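Local coordinates for beta-catenin homolog sys-1 (Caenorhabditis elegans, PDB 3C2G), which acts as a transcription coregulator in the Wnt asymmetry pathway, directly binding the TCF factor POP-1 to activate or repress target genes, at residues Asn407-Trp412 against Gln429-Phe434; Lys433-Asp438 against Pro475-Asp480. One frame throughout, in Å; residues are numbered along the deposited sequence.

Interaction 1. Residues Asn407-Trp412 against Gln429-Phe434; sequences NFLMMW and QQVCKF
V431 meets both L409 and W412 with its methyls, and its carbonyl oxygen makes the shortest polar bond here: V431 O takes the backbone N-H of F434, 3.1 Å from O to N. That oxygen also lies in the plane of the F434 ring, at its edge. The V431 side chain presents two methyls to 407-412. With CG1 anti to the backbone N (chi1 173°) and CG2 beside it, the fork spreads over two neighbours. L409 CD2 sits against both prongs, 3.6 Å from V431 CG1 and 4.0 Å from V431 CG2, the two side chains crossing at a slant. CG2 then reaches W412, 3.7 Å from CZ3, approaching the indole obliquely. The indole itself has F408 O and M411 CB over one face, both toward its rim, while the backbone bond from W412 N to L409 O (3.2 Å) keeps the two apolar residues on one turn. No hydrogen bond crosses between the segments; the contact is buried and wholly apolar.

L471 of helix 457-472 touches both L409 and V431, so a third helix closes over this junction. The neighbouring Q430 uses OE1 to accept the backbone N-H of F370 in helix 368-377. Nearby, N407 OD1 bonds to the backbone of the bound peptide, placing this packing just behind the ligand groove of an armadillo domain, a right-handed superhelix of stacked helices.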
loop_
_atom_site.group_PDB
_atom_site.type_symbol
_atom_site.label_atom_id
_atom_site.label_comp_id
_atom_site.label_asym_id
_atom_site.label_seq_id
_atom_site.Cartn_x
_atom_site.Cartn_y
_atom_site.Cartn_z
ATOM N N ASN A 407 20.380 -6.382 -4.097
ATOM C CA ASN A 407 20.922 -5.277 -3.299
ATOM C C ASN A 407 22.107 -5.676 -2.420
ATOM O O ASN A 407 22.948 -4.841 -2.118
ATOM C CB ASN A 407 19.825 -4.605 -2.471
ATOM C CG ASN A 407 18.825 -3.847 -3.334
ATOM O OD1 ASN A 407 19.133 -3.469 -4.470
ATOM N ND2 ASN A 407 17.614 -3.639 -2.809
ATOM N N PHE A 408 22.181 -6.950 -2.033
ATOM C CA PHE A 408 23.352 -7.486 -1.322
ATOM C C PHE A 408 24.551 -7.722 -2.240
ATOM O O PHE A 408 25.665 -7.333 -1.920
ATOM C CB PHE A 408 23.032 -8.811 -0.623
ATOM C CG PHE A 408 22.181 -8.676 0.588
ATOM C CD1 PHE A 408 22.530 -7.813 1.610
ATOM C CD2 PHE A 408 21.039 -9.447 0.726
ATOM C CE1 PHE A 408 21.736 -7.696 2.736
ATOM C CE2 PHE A 408 20.236 -9.340 1.853
ATOM C CZ PHE A 408 20.587 -8.459 2.860
ATOM N N LEU A 409 24.320 -8.377 -3.376
ATOM C CA LEU A 409 25.417 -8.875 -4.208
ATOM C C LEU A 409 26.315 -7.772 -4.773
ATOM O O LEU A 409 27.456 -8.031 -5.124
ATOM C CB LEU A 409 24.905 -9.811 -5.309
ATOM C CG LEU A 409 24.240 -11.114 -4.845
ATOM C CD1 LEU A 409 23.505 -11.842 -5.976
ATOM C CD2 LEU A 409 25.232 -12.040 -4.160
HETATM N N MSE A 410 25.802 -6.550 -4.825
HETATM C CA MSE A 410 26.572 -5.388 -5.265
HETATM C C MSE A 410 27.882 -5.237 -4.498
HETATM O O MSE A 410 28.942 -5.049 -5.104
HETATM C CB MSE A 410 25.737 -4.118 -5.116
HETATM C CG MSE A 410 24.355 -4.224 -5.732
HETATM SE SE MSE A 410 24.255 -3.712 -7.624
HETATM C CE MSE A 410 25.772 -4.686 -8.408
HETATM N N MSE A 411 27.795 -5.337 -3.170
HETATM C CA MSE A 411 28.951 -5.273 -2.270
HETATM C C MSE A 411 30.199 -5.984 -2.794
HETATM O O MSE A 411 31.301 -5.474 -2.678
HETATM C CB MSE A 411 28.598 -5.894 -0.916
HETATM C CG MSE A 411 27.568 -5.139 -0.093
HETATM SE SE MSE A 411 26.970 -6.210 1.450
HETATM C CE MSE A 411 28.703 -6.514 2.339
ATOM N N TRP A 412 30.012 -7.163 -3.370
ATOM C CA TRP A 412 31.106 -8.100 -3.566
ATOM C C TRP A 412 31.583 -8.245 -4.995
ATOM O O TRP A 412 32.488 -9.034 -5.267
ATOM C CB TRP A 412 30.710 -9.466 -3.021
ATOM C CG TRP A 412 30.341 -9.407 -1.603
ATOM C CD1 TRP A 412 31.103 -8.930 -0.586
ATOM C CD2 TRP A 412 29.107 -9.831 -1.020
ATOM N NE1 TRP A 412 30.427 -9.032 0.597
ATOM C CE2 TRP A 412 29.196 -9.585 0.362
ATOM C CE3 TRP A 412 27.933 -10.401 -1.532
ATOM C CZ2 TRP A 412 28.163 -9.890 1.245
ATOM C CZ3 TRP A 412 26.908 -10.706 -0.654
ATOM C CH2 TRP A 412 27.029 -10.448 0.720
ATOM N N GLN A 429 28.526 -18.659 2.646
ATOM C CA GLN A 429 27.663 -19.847 2.661
ATOM C C GLN A 429 26.198 -19.501 2.358
ATOM O O GLN A 429 25.486 -20.285 1.736
ATOM C CB GLN A 429 27.814 -20.703 3.942
ATOM C CG GLN A 429 27.452 -20.033 5.269
ATOM C CD GLN A 429 27.078 -21.045 6.374
ATOM O OE1 GLN A 429 27.795 -22.027 6.629
ATOM N NE2 GLN A 429 25.952 -20.793 7.040
ATOM N N GLN A 430 25.767 -18.321 2.778
ATOM C CA GLN A 430 24.411 -17.862 2.490
ATOM C C GLN A 430 24.229 -17.630 0.982
ATOM O O GLN A 430 23.331 -18.191 0.360
ATOM C CB GLN A 430 24.069 -16.602 3.309
ATOM C CG GLN A 430 23.927 -16.815 4.838
ATOM C CD GLN A 430 23.610 -15.515 5.585
ATOM O OE1 GLN A 430 22.518 -14.951 5.454
ATOM N NE2 GLN A 430 24.575 -15.028 6.362
ATOM N N VAL A 431 25.116 -16.845 0.383
ATOM C CA VAL A 431 25.024 -16.569 -1.042
ATOM C C VAL A 431 25.140 -17.834 -1.903
ATOM O O VAL A 431 24.468 -17.949 -2.931
ATOM C CB VAL A 431 26.050 -15.515 -1.465
ATOM C CG1 VAL A 431 26.078 -15.345 -2.979
ATOM C CG2 VAL A 431 25.742 -14.182 -0.780
ATOM N N CYS A 432 25.969 -18.787 -1.483
ATOM C CA CYS A 432 26.239 -19.979 -2.300
ATOM C C CYS A 432 25.080 -20.958 -2.325
ATOM O O CYS A 432 24.979 -21.793 -3.217
ATOM C CB CYS A 432 27.510 -20.687 -1.827
ATOM S SG CYS A 432 29.021 -19.817 -2.291
ATOM N N LYS A 433 24.205 -20.864 -1.339
ATOM C CA LYS A 433 22.961 -21.625 -1.366
ATOM C C LYS A 433 22.160 -21.371 -2.651
ATOM O O LYS A 433 21.464 -22.265 -3.130
ATOM C CB LYS A 433 22.111 -21.287 -0.148
ATOM C CG LYS A 433 22.602 -21.921 1.135
ATOM C CD LYS A 433 21.430 -22.245 2.053
ATOM C CE LYS A 433 20.800 -23.596 1.714
ATOM N NZ LYS A 433 21.668 -24.732 2.156
ATOM N N PHE A 434 22.281 -20.166 -3.213
ATOM C CA PHE A 434 21.541 -19.808 -4.420
ATOM C C PHE A 434 21.992 -20.502 -5.704
ATOM O O PHE A 434 21.292 -20.410 -6.717
ATOM C CB PHE A 434 21.440 -18.282 -4.603
ATOM C CG PHE A 434 20.362 -17.649 -3.760
ATOM C CD1 PHE A 434 19.069 -17.509 -4.248
ATOM C CD2 PHE A 434 20.630 -17.222 -2.464
ATOM C CE1 PHE A 434 18.064 -16.926 -3.456
ATOM C CE2 PHE A 434 19.631 -16.644 -1.673
ATOM C CZ PHE A 434 18.349 -16.491 -2.171
#

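Interaction 2. Residues Lys433-Asp438 against Pro475-Asp480; sequences KFIEID and PFVPKD
I435 packs against V477 and P478, tying the turn between two helices of the armadillo domain to the long loop that follows helix 457-472. Its CB is directed at that loop and branches there. CG2 comes to 3.9 Å from V477 CG1, and the two side chains slide past each other in opposite directions. CG1 is wedged between the backbone N and the carbonyl carbon (chi1 49°), which brings it beside the loop: V477 CG1 is 4.1 Å away and P478 O 4.0 Å. The tip, CD1, ends on the proline ring, 3.7 Å from P478 CG. An alanine here, lacking CG1, CG2 and CD1, would probably leave a gap facing V477 CG1 and P478 CG and hold this part of the loop less firmly.

V482, further along the loop, also touches I435, and V477 in turn leans on V431. On the other side of the turn, K433 NZ and E436 OE2 form a salt bridge of 2.9 Å, the amine approaching on the syn side but 29° out of the carboxylate plane; E436 holds the N-cap position of helix 437-448. The loop has its own clasp: the K479 side chain folds back to bond T474 O and V477 O, its NZ standing 2.8 Å from V477 O, on a lone pair in the carbonyl plane.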
loop_
_atom_site.group_PDB
_atom_site.type_symbol
_atom_site.label_atom_id
_atom_site.label_comp_id
_atom_site.label_asym_id
_atom_site.label_seq_id
_atom_site.Cartn_x
_atom_site.Cartn_y
_atom_site.Cartn_z
ATOM N N LYS A 433 24.205 -20.864 -1.339
ATOM C CA LYS A 433 22.961 -21.625 -1.366
ATOM C C LYS A 433 22.160 -21.371 -2.651
ATOM O O LYS A 433 21.464 -22.265 -3.130
ATOM C CB LYS A 433 22.111 -21.287 -0.148
ATOM C CG LYS A 433 22.602 -21.921 1.135
ATOM C CD LYS A 433 21.430 -22.245 2.053
ATOM C CE LYS A 433 20.800 -23.596 1.714
ATOM N NZ LYS A 433 21.668 -24.732 2.156
ATOM N N PHE A 434 22.281 -20.166 -3.213
ATOM C CA PHE A 434 21.541 -19.808 -4.420
ATOM C C PHE A 434 21.992 -20.502 -5.704
ATOM O O PHE A 434 21.292 -20.410 -6.717
ATOM C CB PHE A 434 21.440 -18.282 -4.603
ATOM C CG PHE A 434 20.362 -17.649 -3.760
ATOM C CD1 PHE A 434 19.069 -17.509 -4.248
ATOM C CD2 PHE A 434 20.630 -17.222 -2.464
ATOM C CE1 PHE A 434 18.064 -16.926 -3.456
ATOM C CE2 PHE A 434 19.631 -16.644 -1.673
ATOM C CZ PHE A 434 18.349 -16.491 -2.171
ATOM N N ILE A 435 23.124 -21.210 -5.664
ATOM C CA ILE A 435 23.472 -22.097 -6.763
ATOM C C ILE A 435 23.218 -23.577 -6.488
ATOM O O ILE A 435 23.571 -24.427 -7.307
ATOM C CB ILE A 435 24.909 -21.867 -7.345
ATOM C CG1 ILE A 435 25.979 -21.807 -6.245
ATOM C CG2 ILE A 435 24.941 -20.629 -8.248
ATOM C CD1 ILE A 435 26.470 -23.172 -5.798
ATOM N N GLU A 436 22.577 -23.901 -5.365
ATOM C CA GLU A 436 22.124 -25.278 -5.138
ATOM C C GLU A 436 21.083 -25.645 -6.186
ATOM O O GLU A 436 20.348 -24.779 -6.648
ATOM C CB GLU A 436 21.552 -25.454 -3.738
ATOM C CG GLU A 436 22.599 -25.577 -2.631
ATOM C CD GLU A 436 21.980 -25.716 -1.247
ATOM O OE1 GLU A 436 20.735 -25.645 -1.128
ATOM O OE2 GLU A 436 22.740 -25.900 -0.274
ATOM N N ILE A 437 21.005 -26.923 -6.560
ATOM C CA ILE A 437 20.203 -27.309 -7.732
ATOM C C ILE A 437 18.700 -27.108 -7.576
ATOM O O ILE A 437 18.012 -26.825 -8.551
ATOM C CB ILE A 437 20.468 -28.750 -8.221
ATOM C CG1 ILE A 437 20.265 -29.757 -7.095
ATOM C CG2 ILE A 437 21.849 -28.859 -8.826
ATOM C CD1 ILE A 437 19.904 -31.116 -7.604
ATOM N N ASP A 438 18.194 -27.251 -6.359
ATOM C CA ASP A 438 16.766 -27.113 -6.137
ATOM C C ASP A 438 16.252 -25.701 -6.430
ATOM O O ASP A 438 15.240 -25.555 -7.102
ATOM C CB ASP A 438 16.385 -27.557 -4.725
ATOM C CG ASP A 438 14.898 -27.894 -4.591
ATOM O OD1 ASP A 438 14.179 -28.012 -5.622
ATOM O OD2 ASP A 438 14.445 -28.045 -3.433
ATOM N N PRO A 475 32.765 -13.421 -7.382
ATOM C CA PRO A 475 34.012 -14.203 -7.437
ATOM C C PRO A 475 33.967 -15.539 -6.689
ATOM O O PRO A 475 34.401 -16.549 -7.234
ATOM C CB PRO A 475 35.040 -13.268 -6.783
ATOM C CG PRO A 475 34.507 -11.903 -7.030
ATOM C CD PRO A 475 33.007 -12.048 -6.903
ATOM N N PHE A 476 33.445 -15.551 -5.465
ATOM C CA PHE A 476 33.421 -16.784 -4.674
ATOM C C PHE A 476 32.305 -17.757 -5.042
ATOM O O PHE A 476 32.247 -18.854 -4.497
ATOM C CB PHE A 476 33.336 -16.473 -3.184
ATOM C CG PHE A 476 32.071 -15.780 -2.785
ATOM C CD1 PHE A 476 30.918 -16.511 -2.514
ATOM C CD2 PHE A 476 32.033 -14.392 -2.670
ATOM C CE1 PHE A 476 29.745 -15.858 -2.140
ATOM C CE2 PHE A 476 30.864 -13.744 -2.285
ATOM C CZ PHE A 476 29.723 -14.474 -2.020
ATOM N N VAL A 477 31.410 -17.372 -5.946
ATOM C CA VAL A 477 30.337 -18.282 -6.313
ATOM C C VAL A 477 30.842 -19.318 -7.324
ATOM O O VAL A 477 31.287 -18.948 -8.407
ATOM C CB VAL A 477 29.074 -17.534 -6.833
ATOM C CG1 VAL A 477 28.091 -18.503 -7.455
ATOM C CG2 VAL A 477 28.406 -16.784 -5.698
ATOM N N PRO A 478 30.779 -20.614 -6.961
ATOM C CA PRO A 478 31.161 -21.682 -7.892
ATOM C C PRO A 478 30.216 -21.725 -9.089
ATOM O O PRO A 478 28.997 -21.738 -8.914
ATOM C CB PRO A 478 31.032 -22.961 -7.053
ATOM C CG PRO A 478 30.149 -22.606 -5.928
ATOM C CD PRO A 478 30.338 -21.149 -5.658
ATOM N N LYS A 479 30.787 -21.743 -10.287
ATOM C CA LYS A 479 30.023 -21.602 -11.513
ATOM C C LYS A 479 29.951 -22.876 -12.341
ATOM O O LYS A 479 29.210 -22.944 -13.334
ATOM C CB LYS A 479 30.638 -20.481 -12.337
ATOM C CG LYS A 479 30.207 -19.118 -11.861
ATOM C CD LYS A 479 31.389 -18.216 -11.658
ATOM C CE LYS A 479 31.017 -17.098 -10.712
ATOM N NZ LYS A 479 32.164 -16.773 -9.844
ATOM N N ASP A 480 30.706 -23.888 -11.926
ATOM C CA ASP A 480 30.913 -25.080 -12.744
ATOM C C ASP A 480 29.674 -25.958 -12.870
ATOM O O ASP A 480 29.442 -26.537 -13.924
ATOM C CB ASP A 480 32.125 -25.884 -12.233
ATOM C CG ASP A 480 33.460 -25.117 -12.387
ATOM O OD1 ASP A 480 33.531 -24.150 -13.192
ATOM O OD2 ASP A 480 34.447 -25.486 -11.705
#

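The two interactions lie side by side, their centres about 10 Å apart, toward the C-terminal end of the domain. Along the chain, the end of helix 388-409 comes first, then the end of helix 425-432, the short turn into helix 437-448, and last the loop after helix 457-472. They share the chain at K433 and F434, with V431 making contact just before it and I435 just after, the two pointing in similar directions. F476 packs on V431 and C432, P478 on C432, and P475 on W412. Together they form one continuous patch joining helices 388-409 and 425-432 and the 475-480 loop, beside N407 and M410, which touch the bound peptide.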